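Local coordinates for putative GntR-family transcriptional regulator (Bordetella bronchiseptica RB50, PDB 3CNV), which probably regulates transcription as a GntR-family DNA-binding protein, its UTRA domain probably sensing a small-molecule effector, at residues A86-L91 / E144-L149; V131-Y136 / G148-D153. All coordinates share one frame; numbering follows the deposited sequence.

Contact 1 of 2, residues A86-L91 / E144-L149. With FLC (citrate anion), chain J.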
ATOM      1  N   ALA C  86     -22.827   6.068  12.965  1.00 29.59           N
ATOM      2  CA  ALA C  86     -21.495   5.583  12.589  1.00 27.97           C
ATOM      3  C   ALA C  86     -21.381   4.977  11.179  1.00 24.92           C
ATOM      4  O   ALA C  86     -22.227   4.269  10.649  1.00 24.41           O
ATOM      5  CB  ALA C  86     -20.897   4.575  13.668  1.00 27.47           C
ATOM      6  N   PRO C  87     -20.248   5.207  10.598  1.00 24.48           N
ATOM      7  CA  PRO C  87     -19.806   4.345   9.530  1.00 22.14           C
ATOM      8  C   PRO C  87     -19.777   2.896   9.995  1.00 20.52           C
ATOM      9  O   PRO C  87     -19.525   2.595  11.191  1.00 17.95           O
ATOM     10  CB  PRO C  87     -18.414   4.886   9.218  1.00 23.62           C
ATOM     11  CG  PRO C  87     -18.213   6.096  10.066  1.00 26.73           C
ATOM     12  CD  PRO C  87     -19.181   6.063  11.156  1.00 25.02           C
ATOM     13  N   LEU C  88     -20.054   1.977   9.085  1.00 18.37           N
ATOM     14  CA  LEU C  88     -20.042   0.545   9.466  1.00 16.88           C
ATOM     15  C   LEU C  88     -18.753   0.050  10.188  1.00 15.71           C
ATOM     16  O   LEU C  88     -18.841  -0.642  11.203  1.00 14.45           O
ATOM     17  CB  LEU C  88     -20.291  -0.354   8.265  1.00 18.52           C
ATOM     18  CG  LEU C  88     -21.710  -0.261   7.672  1.00 20.23           C
ATOM     19  CD1 LEU C  88     -21.873  -1.145   6.424  1.00 24.19           C
ATOM     20  CD2 LEU C  88     -22.682  -0.707   8.732  1.00 21.99           C
ATOM     21  N   TYR C  89     -17.577   0.297   9.614  1.00 14.97           N
ATOM     22  CA  TYR C  89     -16.336  -0.200  10.234  1.00 15.22           C
ATOM     23  C   TYR C  89     -16.196   0.357  11.618  1.00 14.49           C
ATOM     24  O   TYR C  89     -15.715  -0.309  12.522  1.00 15.34           O
ATOM     25  CB  TYR C  89     -15.061   0.024   9.401  1.00 13.83           C
ATOM     26  CG  TYR C  89     -14.979  -0.856   8.201  1.00 13.76           C
ATOM     27  CD1 TYR C  89     -14.821  -2.238   8.316  1.00 16.47           C
ATOM     28  CD2 TYR C  89     -14.981  -0.301   6.952  1.00 16.35           C
ATOM     29  CE1 TYR C  89     -14.737  -3.041   7.182  1.00 17.34           C
ATOM     30  CE2 TYR C  89     -14.872  -1.076   5.813  1.00 15.32           C
ATOM     31  CZ  TYR C  89     -14.762  -2.436   5.925  1.00 16.72           C
ATOM     32  OH  TYR C  89     -14.664  -3.159   4.753  1.00 15.76           O
ATOM     33  N   GLY C  90     -16.656   1.576  11.798  1.00 15.30           N
ATOM     34  CA  GLY C  90     -16.600   2.188  13.158  1.00 15.88           C
ATOM     35  C   GLY C  90     -17.562   1.477  14.090  1.00 16.71           C
ATOM     36  O   GLY C  90     -17.254   1.241  15.256  1.00 17.94           O
ATOM     37  N   LEU C  91     -18.740   1.117  13.577  1.00 16.53           N
ATOM     38  CA  LEU C  91     -19.737   0.350  14.344  1.00 17.56           C
ATOM     39  C   LEU C  91     -19.152  -1.029  14.731  1.00 17.88           C
ATOM     40  O   LEU C  91     -19.303  -1.489  15.848  1.00 18.78           O
ATOM     41  CB  LEU C  91     -21.026   0.121  13.552  1.00 17.55           C
ATOM     42  CG  LEU C  91     -22.087  -0.762  14.227  1.00 21.19           C
ATOM     43  CD1 LEU C  91     -22.709   0.024  15.484  1.00 26.80           C
ATOM     44  CD2 LEU C  91     -23.226  -1.245  13.270  1.00 25.36           C
ATOM     45  N   GLU C 144     -14.959 -10.145   7.378  1.00 13.58           N
ATOM     46  CA  GLU C 144     -15.903  -9.523   6.445  1.00 14.16           C
ATOM     47  C   GLU C 144     -15.539  -9.797   5.035  1.00 14.31           C
ATOM     48  O   GLU C 144     -14.350  -9.749   4.647  1.00 12.70           O
ATOM     49  CB  GLU C 144     -15.929  -7.981   6.576  1.00 15.43           C
ATOM     50  CG  GLU C 144     -16.981  -7.313   5.690  1.00 16.42           C
ATOM     51  CD  GLU C 144     -16.717  -5.823   5.431  1.00 20.07           C
ATOM     52  OE1 GLU C 144     -15.525  -5.468   5.183  1.00 20.93           O
ATOM     53  OE2 GLU C 144     -17.714  -5.046   5.476  1.00 19.33           O
ATOM     54  N   VAL C 145     -16.610 -10.047   4.284  1.00 13.96           N
ATOM     55  CA  VAL C 145     -16.609 -10.085   2.839  1.00 14.02           C
ATOM     56  C   VAL C 145     -17.476  -8.974   2.359  1.00 14.35           C
ATOM     57  O   VAL C 145     -18.600  -8.826   2.790  1.00 14.77           O
ATOM     58  CB  VAL C 145     -17.121 -11.414   2.227  1.00 14.77           C
ATOM     59  CG1 VAL C 145     -17.207 -11.299   0.644  1.00 13.83           C
ATOM     60  CG2 VAL C 145     -16.208 -12.600   2.586  1.00 15.68           C
ATOM     61  N   ARG C 146     -16.936  -8.134   1.503  1.00 13.95           N
ATOM     62  CA  ARG C 146     -17.750  -7.063   0.947  1.00 15.31           C
ATOM     63  C   ARG C 146     -17.518  -6.960  -0.567  1.00 15.56           C
ATOM     64  O   ARG C 146     -16.356  -6.938  -1.025  1.00 17.39           O
ATOM     65  CB  ARG C 146     -17.379  -5.721   1.650  1.00 15.00           C
ATOM     66  CG  ARG C 146     -18.193  -4.516   1.176  1.00 16.12           C
ATOM     67  CD  ARG C 146     -17.797  -3.189   1.850  1.00 15.77           C
ATOM     68  NE  ARG C 146     -17.889  -3.210   3.303  1.00 14.97           N
ATOM     69  CZ  ARG C 146     -17.842  -2.157   4.102  1.00 14.64           C
ATOM     70  NH1 ARG C 146     -17.578  -0.944   3.614  1.00 15.64           N
ATOM     71  NH2 ARG C 146     -17.978  -2.337   5.416  1.00 13.91           N
ATOM     72  N   ARG C 147     -18.623  -6.943  -1.335  1.00 14.29           N
ATOM     73  CA  ARG C 147     -18.601  -6.655  -2.706  1.00 15.18           C
ATOM     74  C   ARG C 147     -19.261  -5.328  -2.993  1.00 14.70           C
ATOM     75  O   ARG C 147     -20.463  -5.108  -2.713  1.00 12.84           O
ATOM     76  CB  ARG C 147     -19.315  -7.690  -3.538  1.00 17.21           C
ATOM     77  CG  ARG C 147     -19.288  -7.230  -5.009  1.00 25.25           C
ATOM     78  CD  ARG C 147     -20.072  -8.157  -5.957  1.00 32.57           C
ATOM     79  NE  ARG C 147     -21.188  -8.832  -5.301  1.00 41.94           N
ATOM     80  CZ  ARG C 147     -22.429  -8.343  -5.166  1.00 44.46           C
ATOM     81  NH1 ARG C 147     -22.745  -7.141  -5.612  1.00 44.25           N
ATOM     82  NH2 ARG C 147     -23.358  -9.083  -4.565  1.00 47.43           N
ATOM     83  N   GLY C 148     -18.435  -4.425  -3.524  1.00 13.76           N
ATOM     84  CA  GLY C 148     -18.887  -3.120  -3.849  1.00 12.19           C
ATOM     85  C   GLY C 148     -19.018  -2.925  -5.357  1.00 13.95           C
ATOM     86  O   GLY C 148     -18.226  -3.401  -6.154  1.00 13.21           O
ATOM     87  N   LEU C 149     -20.023  -2.183  -5.722  1.00 13.46           N
ATOM     88  CA  LEU C 149     -20.187  -1.791  -7.106  1.00 12.80           C
ATOM     89  C   LEU C 149     -20.287  -0.291  -7.096  1.00 13.58           C
ATOM     90  O   LEU C 149     -21.207   0.267  -6.506  1.00 12.92           O
ATOM     91  CB  LEU C 149     -21.430  -2.460  -7.753  1.00 13.92           C
ATOM     92  CG  LEU C 149     -21.374  -3.961  -8.076  1.00 16.44           C
ATOM     93  CD1 LEU C 149     -22.852  -4.423  -8.174  1.00 16.43           C
ATOM     94  CD2 LEU C 149     -20.565  -4.283  -9.398  1.00 15.06           C
TER
HETATM   95  CAC FLC J 301     -15.219   2.908   4.925  1.00 13.47           C
HETATM   96  CA  FLC J 301     -16.556   3.172   4.262  1.00 15.12           C
HETATM   97  CB  FLC J 301     -17.619   3.328   5.338  1.00 16.95           C
HETATM   98  CBC FLC J 301     -17.747   2.027   6.125  1.00 16.27           C
HETATM   99  CG  FLC J 301     -18.932   3.712   4.689  1.00 19.33           C
HETATM  100  CGC FLC J 301     -19.871   4.081   5.791  1.00 21.73           C
HETATM  101  OA1 FLC J 301     -14.994   3.378   6.068  1.00 15.08           O
HETATM  102  OA2 FLC J 301     -14.369   2.188   4.387  1.00 10.46           O
HETATM  103  OB1 FLC J 301     -18.153   0.993   5.499  1.00 16.07           O
HETATM  104  OB2 FLC J 301     -17.379   2.068   7.317  1.00 16.97           O
HETATM  105  OG1 FLC J 301     -20.361   3.167   6.487  1.00 17.77           O
HETATM  106  OG2 FLC J 301     -20.144   5.300   5.880  1.00 22.14           O
HETATM  107  OHB FLC J 301     -17.281   4.405   6.193  1.00 18.93           O
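The Tyr89 ring and the Arg146 guanidinium lie nearly flat on one another, their planes 15° apart, in the citrate-occupied pocket of the UTRA domain. Arg146 NH2 sits over one face of the ring, toward its rim, 3.3 Å from Tyr89 CZ, while the phenol oxygen rests over the guanidinium centre. A citrate carboxylate (CAC) lies in plane at the ring's edge, and Phe5 meets this ring edge-to-face. At the guanidinium edge lie Glu144 OE2 and a second citrate carboxylate. Arginine suits this place because its flat cation can lie against the phenol and still donate in its own plane. Arg146 NE and NH2 both donate to Glu144 OE2, NH2 at 2.7 Å in a salt bridge, while Arg146 NH1 donates to citrate OB1 at 2.8 Å. A bend at chi3 (-57°) turns the group off its extended chain. Helix 88-96 supplies backbone donors at its first turn: Leu88 N binds citrate OG1 and Tyr89 N binds OB2, each at 2.9 Å. Citrate is probably from the crystallisation liquor, but the site is consistent with an effector pocket; Arg2 and Arg52 also hold the anion. Tyr89 OH donates to Glu144 OE1 at 2.5 Å, meeting its syn lone pair with ring and carboxylate planes 79° apart.

Contact 2 of 2, residues V131-Y136 / G148-D153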
ATOM      1  N   VAL C 131     -15.404  -3.967  -6.707  1.00 15.95           N
ATOM      2  CA  VAL C 131     -14.363  -4.124  -5.682  1.00 14.23           C
ATOM      3  C   VAL C 131     -14.812  -5.280  -4.754  1.00 15.29           C
ATOM      4  O   VAL C 131     -15.717  -5.155  -3.931  1.00 14.75           O
ATOM      5  CB  VAL C 131     -14.106  -2.829  -4.852  1.00 15.81           C
ATOM      6  CG1 VAL C 131     -12.935  -3.054  -3.827  1.00 12.70           C
ATOM      7  CG2 VAL C 131     -13.798  -1.559  -5.785  1.00 15.40           C
ATOM      8  N   ASP C 132     -14.177  -6.431  -4.908  1.00 15.01           N
ATOM      9  CA  ASP C 132     -14.423  -7.552  -4.010  1.00 16.25           C
ATOM     10  C   ASP C 132     -13.366  -7.597  -2.889  1.00 15.99           C
ATOM     11  O   ASP C 132     -12.190  -7.793  -3.155  1.00 18.64           O
ATOM     12  CB  ASP C 132     -14.398  -8.882  -4.812  1.00 17.68           C
ATOM     13  CG  ASP C 132     -15.643  -9.067  -5.691  1.00 22.13           C
ATOM     14  OD1 ASP C 132     -16.766  -8.780  -5.216  1.00 28.72           O
ATOM     15  OD2 ASP C 132     -15.504  -9.449  -6.881  1.00 27.69           O
ATOM     16  N   ARG C 133     -13.798  -7.446  -1.647  1.00 13.64           N
ATOM     17  CA  ARG C 133     -12.896  -7.294  -0.486  1.00 13.20           C
ATOM     18  C   ARG C 133     -13.085  -8.420   0.539  1.00 12.73           C
ATOM     19  O   ARG C 133     -14.217  -8.818   0.859  1.00 15.37           O
ATOM     20  CB  ARG C 133     -13.207  -5.955   0.186  1.00 11.05           C
ATOM     21  CG  ARG C 133     -12.284  -5.598   1.348  1.00 15.76           C
ATOM     22  CD  ARG C 133     -12.665  -4.359   2.081  1.00 13.72           C
ATOM     23  NE  ARG C 133     -12.728  -3.225   1.178  1.00 19.17           N
ATOM     24  CZ  ARG C 133     -13.471  -2.137   1.282  1.00 15.76           C
ATOM     25  NH1 ARG C 133     -14.296  -1.963   2.272  1.00 16.98           N
ATOM     26  NH2 ARG C 133     -13.366  -1.219   0.344  1.00 19.01           N
ATOM     27  N   ILE C 134     -11.990  -8.918   1.059  1.00 12.93           N
ATOM     28  CA  ILE C 134     -12.019  -9.630   2.324  1.00 12.53           C
ATOM     29  C   ILE C 134     -11.187  -8.859   3.322  1.00 13.53           C
ATOM     30  O   ILE C 134     -10.068  -8.545   3.028  1.00 14.88           O
ATOM     31  CB  ILE C 134     -11.470 -11.070   2.175  1.00 13.61           C
ATOM     32  CG1 ILE C 134     -12.141 -11.800   1.009  1.00 12.15           C
ATOM     33  CG2 ILE C 134     -11.566 -11.813   3.505  1.00 12.68           C
ATOM     34  CD1 ILE C 134     -11.395 -13.184   0.607  1.00 14.66           C
ATOM     35  N   SER C 135     -11.756  -8.582   4.499  1.00 12.91           N
ATOM     36  CA  SER C 135     -11.110  -7.797   5.551  1.00 13.17           C
ATOM     37  C   SER C 135     -10.757  -8.705   6.690  1.00 12.69           C
ATOM     38  O   SER C 135     -11.485  -9.659   7.056  1.00 11.65           O
ATOM     39  CB  SER C 135     -12.048  -6.701   6.116  1.00 12.88           C
ATOM     40  OG  SER C 135     -12.488  -5.955   5.066  1.00 14.95           O
ATOM     41  N   TYR C 136      -9.610  -8.401   7.260  1.00 13.41           N
ATOM     42  CA  TYR C 136      -8.990  -9.234   8.280  1.00 12.90           C
ATOM     43  C   TYR C 136      -8.764  -8.468   9.579  1.00 14.39           C
ATOM     44  O   TYR C 136      -8.461  -7.290   9.591  1.00 13.87           O
ATOM     45  CB  TYR C 136      -7.636  -9.826   7.776  1.00 13.74           C
ATOM     46  CG  TYR C 136      -7.755 -10.736   6.578  1.00 14.04           C
ATOM     47  CD1 TYR C 136      -7.820 -12.092   6.736  1.00 12.67           C
ATOM     48  CD2 TYR C 136      -7.832 -10.230   5.286  1.00 13.33           C
ATOM     49  CE1 TYR C 136      -7.992 -12.936   5.641  1.00 18.78           C
ATOM     50  CE2 TYR C 136      -7.970 -11.077   4.177  1.00 12.11           C
ATOM     51  CZ  TYR C 136      -8.095 -12.408   4.377  1.00 17.50           C
ATOM     52  OH  TYR C 136      -8.272 -13.299   3.329  1.00 24.23           O
ATOM     53  N   GLY C 148     -18.435  -4.425  -3.524  1.00 13.76           N
ATOM     54  CA  GLY C 148     -18.887  -3.120  -3.849  1.00 12.19           C
ATOM     55  C   GLY C 148     -19.018  -2.925  -5.357  1.00 13.95           C
ATOM     56  O   GLY C 148     -18.226  -3.401  -6.154  1.00 13.21           O
ATOM     57  N   LEU C 149     -20.023  -2.183  -5.722  1.00 13.46           N
ATOM     58  CA  LEU C 149     -20.187  -1.791  -7.106  1.00 12.80           C
ATOM     59  C   LEU C 149     -20.287  -0.291  -7.096  1.00 13.58           C
ATOM     60  O   LEU C 149     -21.207   0.267  -6.506  1.00 12.92           O
ATOM     61  CB  LEU C 149     -21.430  -2.460  -7.753  1.00 13.92           C
ATOM     62  CG  LEU C 149     -21.374  -3.961  -8.076  1.00 16.44           C
ATOM     63  CD1 LEU C 149     -22.852  -4.423  -8.174  1.00 16.43           C
ATOM     64  CD2 LEU C 149     -20.565  -4.283  -9.398  1.00 15.06           C
ATOM     65  N   TYR C 150     -19.352   0.317  -7.817  1.00 12.66           N
ATOM     66  CA  TYR C 150     -19.113   1.733  -7.805  1.00 12.78           C
ATOM     67  C   TYR C 150     -19.387   2.301  -9.166  1.00 12.68           C
ATOM     68  O   TYR C 150     -18.920   1.821 -10.201  1.00 10.53           O
ATOM     69  CB  TYR C 150     -17.644   2.053  -7.484  1.00 14.43           C
ATOM     70  CG  TYR C 150     -17.126   1.653  -6.119  1.00 15.42           C
ATOM     71  CD1 TYR C 150     -17.332   0.386  -5.592  1.00 19.61           C
ATOM     72  CD2 TYR C 150     -16.363   2.524  -5.388  1.00 22.81           C
ATOM     73  CE1 TYR C 150     -16.778   0.012  -4.343  1.00 21.73           C
ATOM     74  CE2 TYR C 150     -15.811   2.166  -4.116  1.00 25.06           C
ATOM     75  CZ  TYR C 150     -16.049   0.906  -3.604  1.00 19.33           C
ATOM     76  OH  TYR C 150     -15.494   0.589  -2.398  1.00 19.29           O
ATOM     77  N   LEU C 151     -20.147   3.377  -9.145  1.00 11.78           N
ATOM     78  CA  LEU C 151     -20.371   4.185 -10.359  1.00 12.85           C
ATOM     79  C   LEU C 151     -19.276   5.270 -10.332  1.00 13.91           C
ATOM     80  O   LEU C 151     -19.245   6.118  -9.472  1.00 13.75           O
ATOM     81  CB  LEU C 151     -21.739   4.831 -10.335  1.00 12.82           C
ATOM     82  CG  LEU C 151     -22.036   5.780 -11.479  1.00 12.92           C
ATOM     83  CD1 LEU C 151     -22.104   4.906 -12.780  1.00 12.35           C
ATOM     84  CD2 LEU C 151     -23.317   6.544 -11.179  1.00 14.23           C
ATOM     85  N   THR C 152     -18.339   5.159 -11.256  1.00 14.66           N
ATOM     86  CA  THR C 152     -17.131   5.979 -11.272  1.00 15.07           C
ATOM     87  C   THR C 152     -17.205   7.111 -12.279  1.00 16.63           C
ATOM     88  O   THR C 152     -16.227   7.446 -12.918  1.00 18.60           O
ATOM     89  CB  THR C 152     -15.863   5.108 -11.510  1.00 15.04           C
ATOM     90  OG1 THR C 152     -15.985   4.397 -12.733  1.00 15.28           O
ATOM     91  CG2 THR C 152     -15.709   4.143 -10.453  1.00 14.42           C
ATOM     92  N   ASP C 153     -18.363   7.722 -12.408  1.00 17.42           N
ATOM     93  CA  ASP C 153     -18.478   8.819 -13.334  1.00 19.41           C
ATOM     94  C   ASP C 153     -18.008  10.193 -12.771  1.00 18.85           C
ATOM     95  O   ASP C 153     -17.625  11.081 -13.519  1.00 18.81           O
ATOM     96  CB  ASP C 153     -19.875   8.844 -14.050  1.00 20.85           C
ATOM     97  CG  ASP C 153     -21.057   9.182 -13.133  1.00 25.57           C
ATOM     98  OD1 ASP C 153     -22.144   9.625 -13.658  1.00 29.80           O
ATOM     99  OD2 ASP C 153     -20.921   8.968 -11.902  1.00 34.89           O
TER
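A beta hairpin formed by strands 127-137 and 141-150 brings Val131 opposite Gly148 as an antiparallel hydrogen-bonded pair. Two backbone bonds close the ring between them: Val131 N to Gly148 O at 2.9 Å, and Gly148 N to Val131 O at 2.8 Å. On the same face of the sheet the Tyr150 ring folds back along its own strand, setting its edge against Gly148 C, and glycine fits because a beta carbon there would run into Tyr150 CE1. Val131 CG2 lies over one face of this ring, 4.1 Å from its centroid and 26° off the normal, a CH-pi contact that suits a branched aliphatic residue. With CG2 anti to the carbonyl carbon of Val131, the methyl is carried over the ring, nearest to Tyr150 CE1 at 3.7 Å. Farther along, Arg133 NH2 comes within 3.9 Å of Tyr150 OH, a touch rather than a hydrogen bond, with guanidinium and ring planes 78° apart; the stronger polar partner of Arg133 is Glu105, through a salt bridge from NE. Strand 102-111, which carries Glu105, flanks strand 127-137 on the side away from strand 141-150, whose other neighbour in the six-stranded antiparallel sheet is strand 59-69.

Both contacts are buried and both use strand 141-150, but they serve different connections. Contact 1 ties helix 88-96 to the sheet through charged and aromatic side chains around an anion, whereas contact 2 joins neighbouring strands by backbone bonds and apolar packing. The centre of contact 1 lies about 4 Å from the centre of the chain and that of contact 2 about 7 Å, with some 10 Å between them. Arg133 bridges the two: its NH1 is probably hydrogen-bonded to Tyr89 OH at 2.8 Å, while its backbone N meets Arg146 O. Ser135, another residue of strand 127-137, bonds to Glu144 OE1, so it steadies the carboxylate that in turn positions Arg146 at the citrate.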